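Long-range contacts in subtilisin-like protein (Prochloron didemni, PDB 3ZXY), which is a peptidase S8 family member whose protease domain, the part studied here, probably acts as a serine endopeptidase in the processing of patellamides: residues A13-P18 with L77-F82; I109-G114 with V138-A143; H51-A56 with A198-G203. The protein carries 1 engineered substitution. All blocks are in the same frame, centred on the assembly; numbering follows the deposited sequence.

Contact 1 of 3, residues A13-P18 with L77-F82; sequences AILDGP and LIVPIF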
loop_
_atom_site.group_PDB
_atom_site.type_symbol
_atom_site.label_atom_id
_atom_site.label_comp_id
_atom_site.label_asym_id
_atom_site.label_seq_id
_atom_site.Cartn_x
_atom_site.Cartn_y
_atom_site.Cartn_z
ATOM N N ALA A 13 -1.793 -5.978 -5.688
ATOM C CA ALA A 13 -0.417 -6.086 -6.180
ATOM C C ALA A 13 0.534 -5.383 -5.228
ATOM O O ALA A 13 0.224 -4.288 -4.740
ATOM C CB ALA A 13 -0.300 -5.488 -7.562
ATOM N N ILE A 14 1.665 -6.026 -4.956
ATOM C CA ILE A 14 2.733 -5.469 -4.142
ATOM C C ILE A 14 3.878 -5.187 -5.107
ATOM O O ILE A 14 4.463 -6.112 -5.659
ATOM C CB ILE A 14 3.230 -6.476 -3.080
ATOM C CG1 ILE A 14 2.075 -6.974 -2.209
ATOM C CG2 ILE A 14 4.358 -5.862 -2.240
ATOM C CD1 ILE A 14 1.402 -5.899 -1.392
ATOM N N LEU A 15 4.201 -3.906 -5.300
ATOM C CA LEU A 15 5.312 -3.493 -6.138
ATOM C C LEU A 15 6.405 -3.067 -5.183
ATOM O O LEU A 15 6.400 -1.952 -4.661
ATOM C CB LEU A 15 4.905 -2.336 -7.052
ATOM C CG LEU A 15 4.188 -2.740 -8.344
ATOM C CD1 LEU A 15 2.945 -3.595 -8.123
ATOM C CD2 LEU A 15 3.848 -1.472 -9.117
ATOM N N ASP A 16 7.328 -3.968 -4.923
ATOM C CA ASP A 16 8.310 -3.748 -3.884
ATOM C C ASP A 16 9.557 -4.555 -4.224
ATOM O O ASP A 16 9.838 -4.826 -5.391
ATOM C CB ASP A 16 7.716 -4.121 -2.507
ATOM C CG ASP A 16 8.294 -3.286 -1.381
ATOM O OD1 ASP A 16 9.463 -3.505 -1.030
ATOM O OD2 ASP A 16 7.589 -2.391 -0.855
ATOM N N GLY A 17 10.309 -4.925 -3.209
ATOM C CA GLY A 17 11.398 -5.861 -3.417
ATOM C C GLY A 17 10.905 -7.283 -3.521
ATOM O O GLY A 17 9.704 -7.560 -3.426
ATOM N N PRO A 18 11.838 -8.214 -3.717
ATOM C CA PRO A 18 11.487 -9.619 -3.695
ATOM C C PRO A 18 10.790 -10.014 -2.401
ATOM O O PRO A 18 11.093 -9.466 -1.329
ATOM C CB PRO A 18 12.839 -10.319 -3.822
ATOM C CG PRO A 18 13.714 -9.328 -4.483
ATOM C CD PRO A 18 13.273 -7.998 -3.981
ATOM N N LEU A 77 -0.630 -10.287 -5.923
ATOM C CA LEU A 77 0.185 -10.227 -7.130
ATOM C C LEU A 77 1.505 -9.592 -6.742
ATOM O O LEU A 77 1.571 -8.398 -6.374
ATOM C CB LEU A 77 -0.504 -9.440 -8.246
ATOM C CG LEU A 77 -1.894 -9.903 -8.679
ATOM C CD1 LEU A 77 -2.468 -8.908 -9.676
ATOM C CD2 LEU A 77 -1.843 -11.321 -9.250
ATOM N N ILE A 78 2.564 -10.393 -6.754
ATOM C CA ILE A 78 3.873 -9.891 -6.350
ATOM C C ILE A 78 4.630 -9.452 -7.601
ATOM O O ILE A 78 4.889 -10.268 -8.488
ATOM C CB ILE A 78 4.705 -10.951 -5.597
ATOM C CG1 ILE A 78 3.942 -11.542 -4.398
ATOM C CG2 ILE A 78 6.046 -10.369 -5.188
ATOM C CD1 ILE A 78 3.259 -10.551 -3.503
ATOM N N VAL A 79 4.982 -8.166 -7.663
ATOM C CA VAL A 79 5.607 -7.580 -8.853
ATOM C C VAL A 79 6.899 -6.911 -8.401
ATOM O O VAL A 79 6.922 -5.711 -8.088
ATOM C CB VAL A 79 4.666 -6.570 -9.565
ATOM C CG1 VAL A 79 5.287 -6.071 -10.876
ATOM C CG2 VAL A 79 3.305 -7.208 -9.839
ATOM N N PRO A 80 7.994 -7.688 -8.331
ATOM C CA PRO A 80 9.206 -7.079 -7.787
ATOM C C PRO A 80 9.799 -6.037 -8.741
ATOM O O PRO A 80 10.031 -6.303 -9.934
ATOM C CB PRO A 80 10.134 -8.277 -7.537
ATOM C CG PRO A 80 9.241 -9.459 -7.521
ATOM C CD PRO A 80 8.152 -9.139 -8.504
ATOM N N ILE A 81 9.994 -4.839 -8.196
ATOM C CA ILE A 81 10.552 -3.717 -8.928
ATOM C C ILE A 81 11.793 -3.185 -8.227
ATOM O O ILE A 81 12.695 -2.702 -8.899
ATOM C CB ILE A 81 9.534 -2.570 -9.127
ATOM C CG1 ILE A 81 8.954 -2.085 -7.791
ATOM C CG2 ILE A 81 8.388 -3.030 -10.019
ATOM C CD1 ILE A 81 8.258 -0.736 -7.859
ATOM N N PHE A 82 11.842 -3.280 -6.896
ATOM C CA PHE A 82 13.012 -2.812 -6.144
ATOM C C PHE A 82 14.036 -3.939 -6.128
ATOM O O PHE A 82 13.676 -5.107 -6.148
ATOM C CB PHE A 82 12.676 -2.423 -4.696
ATOM C CG PHE A 82 11.588 -1.389 -4.539
ATOM C CD1 PHE A 82 11.371 -0.385 -5.478
ATOM C CD2 PHE A 82 10.805 -1.405 -3.377
ATOM C CE1 PHE A 82 10.346 0.551 -5.291
ATOM C CE2 PHE A 82 9.797 -0.475 -3.189
ATOM C CZ PHE A 82 9.562 0.493 -4.155
#

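Contact 2 of 3, residues I109-G114 with V138-A143; sequences INISGG and VLLVAA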
loop_
_atom_site.group_PDB
_atom_site.type_symbol
_atom_site.label_atom_id
_atom_site.label_comp_id
_atom_site.label_asym_id
_atom_site.label_seq_id
_atom_site.Cartn_x
_atom_site.Cartn_y
_atom_site.Cartn_z
ATOM N N ILE A 109 -2.864 -1.371 -6.050
ATOM C CA ILE A 109 -1.411 -1.454 -6.264
ATOM C C ILE A 109 -0.751 -0.734 -5.090
ATOM O O ILE A 109 -0.914 0.469 -4.919
ATOM C CB ILE A 109 -1.006 -0.823 -7.613
ATOM C CG1 ILE A 109 -1.646 -1.595 -8.767
ATOM C CG2 ILE A 109 0.522 -0.810 -7.780
ATOM C CD1 ILE A 109 -1.400 -0.991 -10.141
ATOM N N ASN A 110 -0.043 -1.494 -4.268
ATOM C CA ASN A 110 0.702 -0.937 -3.125
ATOM C C ASN A 110 2.103 -0.576 -3.582
ATOM O O ASN A 110 2.841 -1.440 -4.051
ATOM C CB ASN A 110 0.775 -1.986 -2.008
ATOM C CG ASN A 110 1.442 -1.475 -0.739
ATOM O OD1 ASN A 110 0.755 -1.090 0.209
ATOM N ND2 ASN A 110 2.785 -1.432 -0.713
ATOM N N ILE A 111 2.469 0.693 -3.437
ATOM C CA ILE A 111 3.848 1.132 -3.736
ATOM C C ILE A 111 4.417 1.821 -2.496
ATOM O O ILE A 111 4.212 3.015 -2.265
ATOM C CB ILE A 111 3.900 2.075 -4.944
ATOM C CG1 ILE A 111 3.271 1.413 -6.172
ATOM C CG2 ILE A 111 5.341 2.499 -5.231
ATOM C CD1 ILE A 111 3.328 2.254 -7.432
ATOM N N SER A 112 5.136 1.043 -1.707
ATOM C CA SER A 112 5.787 1.534 -0.500
ATOM C C SER A 112 7.131 2.116 -0.875
ATOM O O SER A 112 8.182 1.633 -0.436
ATOM C CB SER A 112 5.979 0.409 0.500
ATOM O OG SER A 112 4.730 0.021 1.061
ATOM N N GLY A 113 7.110 3.120 -1.727
ATOM C CA GLY A 113 8.330 3.765 -2.185
ATOM C C GLY A 113 7.984 4.964 -3.023
ATOM O O GLY A 113 6.815 5.256 -3.241
ATOM N N GLY A 114 9.008 5.642 -3.518
ATOM C CA GLY A 114 8.810 6.840 -4.316
ATOM C C GLY A 114 10.082 7.646 -4.378
ATOM O O GLY A 114 11.147 7.175 -3.969
ATOM N N VAL A 138 -8.187 1.390 -10.906
ATOM C CA VAL A 138 -7.252 0.630 -10.089
ATOM C C VAL A 138 -6.694 1.628 -9.085
ATOM O O VAL A 138 -6.231 2.694 -9.487
ATOM C CB VAL A 138 -6.113 0.054 -10.955
ATOM C CG1 VAL A 138 -5.047 -0.624 -10.095
ATOM C CG2 VAL A 138 -6.669 -0.894 -12.014
ATOM N N LEU A 139 -6.739 1.322 -7.799
ATOM C CA LEU A 139 -6.277 2.275 -6.785
ATOM C C LEU A 139 -4.804 2.083 -6.451
ATOM O O LEU A 139 -4.399 1.004 -6.012
ATOM C CB LEU A 139 -7.095 2.110 -5.508
ATOM C CG LEU A 139 -6.658 2.931 -4.304
ATOM C CD1 LEU A 139 -6.743 4.422 -4.611
ATOM C CD2 LEU A 139 -7.519 2.584 -3.092
ATOM N N LEU A 140 -4.011 3.130 -6.662
ATOM C CA LEU A 140 -2.613 3.138 -6.265
ATOM C C LEU A 140 -2.547 3.722 -4.852
ATOM O O LEU A 140 -3.083 4.802 -4.611
ATOM C CB LEU A 140 -1.802 3.990 -7.254
ATOM C CG LEU A 140 -0.311 3.678 -7.381
ATOM C CD1 LEU A 140 0.302 4.316 -8.627
ATOM C CD2 LEU A 140 0.397 4.122 -6.125
ATOM N N VAL A 141 -1.922 2.984 -3.935
ATOM C CA VAL A 141 -1.745 3.408 -2.543
ATOM C C VAL A 141 -0.225 3.531 -2.376
ATOM O O VAL A 141 0.502 2.548 -2.591
ATOM C CB VAL A 141 -2.319 2.386 -1.541
ATOM C CG1 VAL A 141 -2.174 2.907 -0.120
ATOM C CG2 VAL A 141 -3.796 2.088 -1.842
ATOM N N ALA A 142 0.263 4.720 -2.000
ATOM C CA ALA A 142 1.704 5.003 -2.057
ATOM C C ALA A 142 2.220 5.727 -0.830
ATOM O O ALA A 142 1.541 6.595 -0.281
ATOM C CB ALA A 142 2.050 5.804 -3.322
ATOM N N ALA A 143 3.457 5.412 -0.453
ATOM C CA ALA A 143 4.084 6.002 0.727
ATOM C C ALA A 143 4.387 7.488 0.548
ATOM O O ALA A 143 4.965 7.894 -0.462
ATOM C CB ALA A 143 5.381 5.261 1.052
HETATM O O HOH W 1 5.306 7.686 -3.310
#

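Contact 3 of 3, residues H51-A56 with A198-G203; sequences HGTHVA and AKPGGG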
loop_
_atom_site.group_PDB
_atom_site.type_symbol
_atom_site.label_atom_id
_atom_site.label_comp_id
_atom_site.label_asym_id
_atom_site.label_seq_id
_atom_site.Cartn_x
_atom_site.Cartn_y
_atom_site.Cartn_z
ATOM N N HIS A 51 12.599 -5.492 2.708
ATOM C CA HIS A 51 11.539 -4.501 2.566
ATOM C C HIS A 51 10.287 -5.129 1.982
ATOM O O HIS A 51 9.176 -4.991 2.531
ATOM C CB HIS A 51 12.080 -3.375 1.680
ATOM C CG HIS A 51 11.317 -2.087 1.767
ATOM N ND1 HIS A 51 10.271 -1.824 0.963
ATOM C CD2 HIS A 51 11.527 -0.942 2.533
ATOM C CE1 HIS A 51 9.803 -0.594 1.225
ATOM N NE2 HIS A 51 10.570 -0.046 2.187
ATOM N N GLY A 52 10.438 -5.863 0.885
ATOM C CA GLY A 52 9.298 -6.452 0.196
ATOM C C GLY A 52 8.629 -7.558 0.990
ATOM O O GLY A 52 7.403 -7.645 1.020
ATOM N N THR A 53 9.422 -8.407 1.647
ATOM C CA THR A 53 8.854 -9.489 2.457
ATOM C C THR A 53 8.056 -8.915 3.629
ATOM O O THR A 53 6.951 -9.398 3.946
ATOM C CB THR A 53 9.966 -10.419 2.965
ATOM O OG1 THR A 53 10.681 -10.953 1.835
ATOM C CG2 THR A 53 9.407 -11.559 3.822
ATOM N N HIS A 54 8.575 -7.855 4.241
ATOM C CA HIS A 54 7.893 -7.211 5.354
ATOM C C HIS A 54 6.590 -6.603 4.886
ATOM O O HIS A 54 5.523 -6.871 5.459
ATOM C CB HIS A 54 8.797 -6.155 5.956
ATOM C CG HIS A 54 8.375 -5.694 7.319
ATOM N ND1 HIS A 54 7.325 -4.862 7.509
ATOM C CD2 HIS A 54 8.893 -5.969 8.579
ATOM C CE1 HIS A 54 7.197 -4.599 8.818
ATOM N NE2 HIS A 54 8.141 -5.282 9.478
ATOM N N VAL A 55 6.648 -5.798 3.822
ATOM C CA VAL A 55 5.441 -5.135 3.273
ATOM C C VAL A 55 4.365 -6.166 2.879
ATOM O O VAL A 55 3.186 -6.019 3.229
ATOM C CB VAL A 55 5.818 -4.222 2.073
ATOM C CG1 VAL A 55 4.591 -3.795 1.251
ATOM C CG2 VAL A 55 6.574 -2.995 2.564
ATOM N N ALA A 56 4.768 -7.223 2.187
ATOM C CA ALA A 56 3.810 -8.235 1.743
ATOM C C ALA A 56 3.173 -8.912 2.942
ATOM O O ALA A 56 1.956 -9.173 2.926
ATOM C CB ALA A 56 4.458 -9.268 0.830
ATOM N N ALA A 198 7.415 -9.892 8.388
ATOM C CA ALA A 198 8.312 -11.016 8.162
ATOM C C ALA A 198 9.696 -10.616 7.654
ATOM O O ALA A 198 9.840 -9.621 6.945
ATOM C CB ALA A 198 7.675 -11.965 7.156
ATOM N N LYS A 199 10.690 -11.418 8.023
ATOM C CA LYS A 199 12.074 -11.286 7.534
ATOM C C LYS A 199 12.375 -12.404 6.557
ATOM O O LYS A 199 12.059 -13.558 6.847
ATOM C CB LYS A 199 13.062 -11.416 8.682
ATOM C CG LYS A 199 13.041 -10.246 9.647
ATOM C CD LYS A 199 14.284 -10.224 10.527
ATOM C CE LYS A 199 14.371 -11.426 11.448
ATOM N NZ LYS A 199 15.625 -11.401 12.247
ATOM N N PRO A 200 13.016 -12.092 5.422
ATOM C CA PRO A 200 13.377 -13.162 4.507
ATOM C C PRO A 200 14.297 -14.166 5.180
ATOM O O PRO A 200 15.228 -13.792 5.890
ATOM C CB PRO A 200 14.064 -12.444 3.340
ATOM C CG PRO A 200 14.396 -11.089 3.842
ATOM C CD PRO A 200 13.420 -10.768 4.918
ATOM N N GLY A 201 14.008 -15.442 4.967
ATOM C CA GLY A 201 14.773 -16.512 5.574
ATOM C C GLY A 201 14.297 -16.928 6.953
ATOM O O GLY A 201 14.821 -17.904 7.524
ATOM N N GLY A 202 13.333 -16.193 7.499
ATOM C CA GLY A 202 12.669 -16.556 8.750
ATOM C C GLY A 202 12.742 -15.460 9.795
ATOM O O GLY A 202 13.622 -14.600 9.751
ATOM N N GLY A 203 11.810 -15.508 10.742
ATOM C CA GLY A 203 11.757 -14.555 11.832
ATOM C C GLY A 203 10.898 -13.358 11.485
ATOM O O GLY A 203 10.321 -13.272 10.397
#

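Contact 1 of 3, residues A13-P18 with L77-F82
The carbonyl oxygen of Asp16 is gripped by two consecutive backbone amides of the other segment. Ile81 N donates to Asp16 O at 2.8 Å, arriving close to the line of the carbonyl. Phe82 N donates to the same Asp16 O at 2.9 Å, but from above the carbonyl plane, 57° out of it. Two donors from different directions hold this peptide group where the chain leaves the strand.

Before this point the segments run as parallel strands. Ile14 N donates to Leu77 O, and Val79 N returns a bond to Ile14 O. Ile14 and Ile78 lie side by side on one face of the sheet, with Ile14 CG1 4.0 Å from Ile78 CD1. Ile14 also packs on Ile59 of helix 47-60. On the other face Leu15 CD1 meets Val79 CB at 3.7 Å. Ile81 fills in beside them, its CD1 3.8 Å from Leu15 CB. CG1 of Ile81 sits between the backbone N and the carbonyl carbon, chi1 56°, which turns the CD1 end back onto Leu15. Helix 91-103 covers this face through Ile98 and Ala101.

The Asp16 carboxylate meets the ring of Phe82 at its edge. OD1 of Asp16 lies 3.4 Å from Phe82 CD2, near the ring plane, and the carboxylate and ring planes are 72° apart. Gly17 N donates to Asp16 OD1 at 2.7 Å, on the anti side. The same OD1 is hydrogen-bonded to His51 ND1; two bonds on this one oxygen probably restrict how the carboxylate can turn.

Asp16 is the predicted aspartate of the charge relay system. An aspartate at the C-terminal end of a central parallel strand, bonded to the triad histidine, is the arrangement of subtilisin-like proteases.

Contact 2 of 3, residues I109-G114 with V138-A143
This is a buried pairing of parallel strands in the middle of the seven-stranded sheet, where Ile109-Ile111 run beside Leu139-Ala143. The axes of the two strands are 4.8 Å apart and 15° from parallel. Backbone bonds alternate between them: Ile109 N to Leu139 O, Val141 N to Ile109 O, and Ile111 N to Val141 O at 2.8 Å. The last rung, Ala143 N to Ile111 O, is longer at 3.1 Å.

Ile109, Ile111, Leu140 and Ala142 share one face. CD1 of Ile111 lies across the fork of Leu140, 3.7 Å from Leu140 CD2 and 3.9 Å from Leu140 CD1. Both residues also touch Ile98 of helix 91-103. Cutting Leu140 back to an alanine removes both methyls that meet Ile111 CD1, and would probably leave a gap there and a looser hold on that end. Ile109 CD1 meets Val138 CG1 at 3.7 Å.

Asn110 and Val141 face helix 210-230. CG of Asn110 is anti to the backbone N, chi1 -176°, which lifts the amide off the sheet toward that helix. Its ND2 then points forward and donates to Ser112 OG at 3.0 Å, in the amide plane, while OD1 bonds Ser218. Ser112 OG also bonds the backbone O of Ala211, an engineered residue.

At the C-terminal ends, one water donates to both Gly113 O and Ala143 O. A parallel sheet whose C-terminal strand ends lie beside the predicted charge relay residues is characteristic of the subtilase α/β fold.

Contact 3 of 3, residues H51-A56 with A198-G203
Thr53 and His54 of helix 47-60 meet Ala198 and Pro200, where the chain leaves strand 195-198, mostly by apolar contact. Thr53 points its methyl at the loop. Thr53 CG2 lies 3.8 Å from Ala198 CB and 3.7 Å from Ala198 O. With CG2 anti to the backbone N, the hydroxyl is left beside that N, chi1 -58°. Thr53 also crosses the ring of Pro200, where Thr53 CB approaches Pro200 CD to 4.0 Å. The methyl takes Ala198, while CB and the hydroxyl side meet the proline ring.

No hydrogen bond joins the two segments. His54 N comes within 3.5 Å of Ala198 O, but the angle is poor. CB of His54 lies 3.8 Å from the same Ala198 O. The polar groups use neighbours instead. Thr53 OG1 bonds Ser49 O, one turn back in the helix. His54 NE2 bonds Glu205 O on the next strand. Ser57 OG bonds both His54 O and Ala198 N, bridging helix and loop.

The loop is closed by its own backbone bonds. Lys199 to Gly202 form a type II turn, with Gly202 N bonded to Lys199 O at 3.0 Å, and Lys199 N bonds Gly203 O. The backbone angles of Gly201, Gly202 and Gly203 call for glycine.

The contact thus seats a β-hairpin, strands 195-198 and 204-207, against the helix that holds His51, the predicted charge relay histidine. A charge relay histidine near the start of a helix packed beside the aspartate strand is characteristic of subtilases.

Contacts 1 and 2 belong to the same parallel sheet. Their strands 11-16 and 108-111 are neighbours, joined by backbone bonds between Ala13 and Asn110 and between Asn110 and Leu15. Contact 2 lies nearest the centre of the chain, contact 1 farther out, and contact 3 farthest, although its touching residues are still mostly buried. The chemistry changes with place. The sheet contacts rest on backbone hydrogen bonds and aliphatic side chains, whereas contact 3 has no direct hydrogen bond and relies on van der Waals packing. All three converge on the predicted charge relay: contact 1 holds Asp16, contact 3 His51, and contact 2 sends Ser112 close to Ala211, the engineered residue.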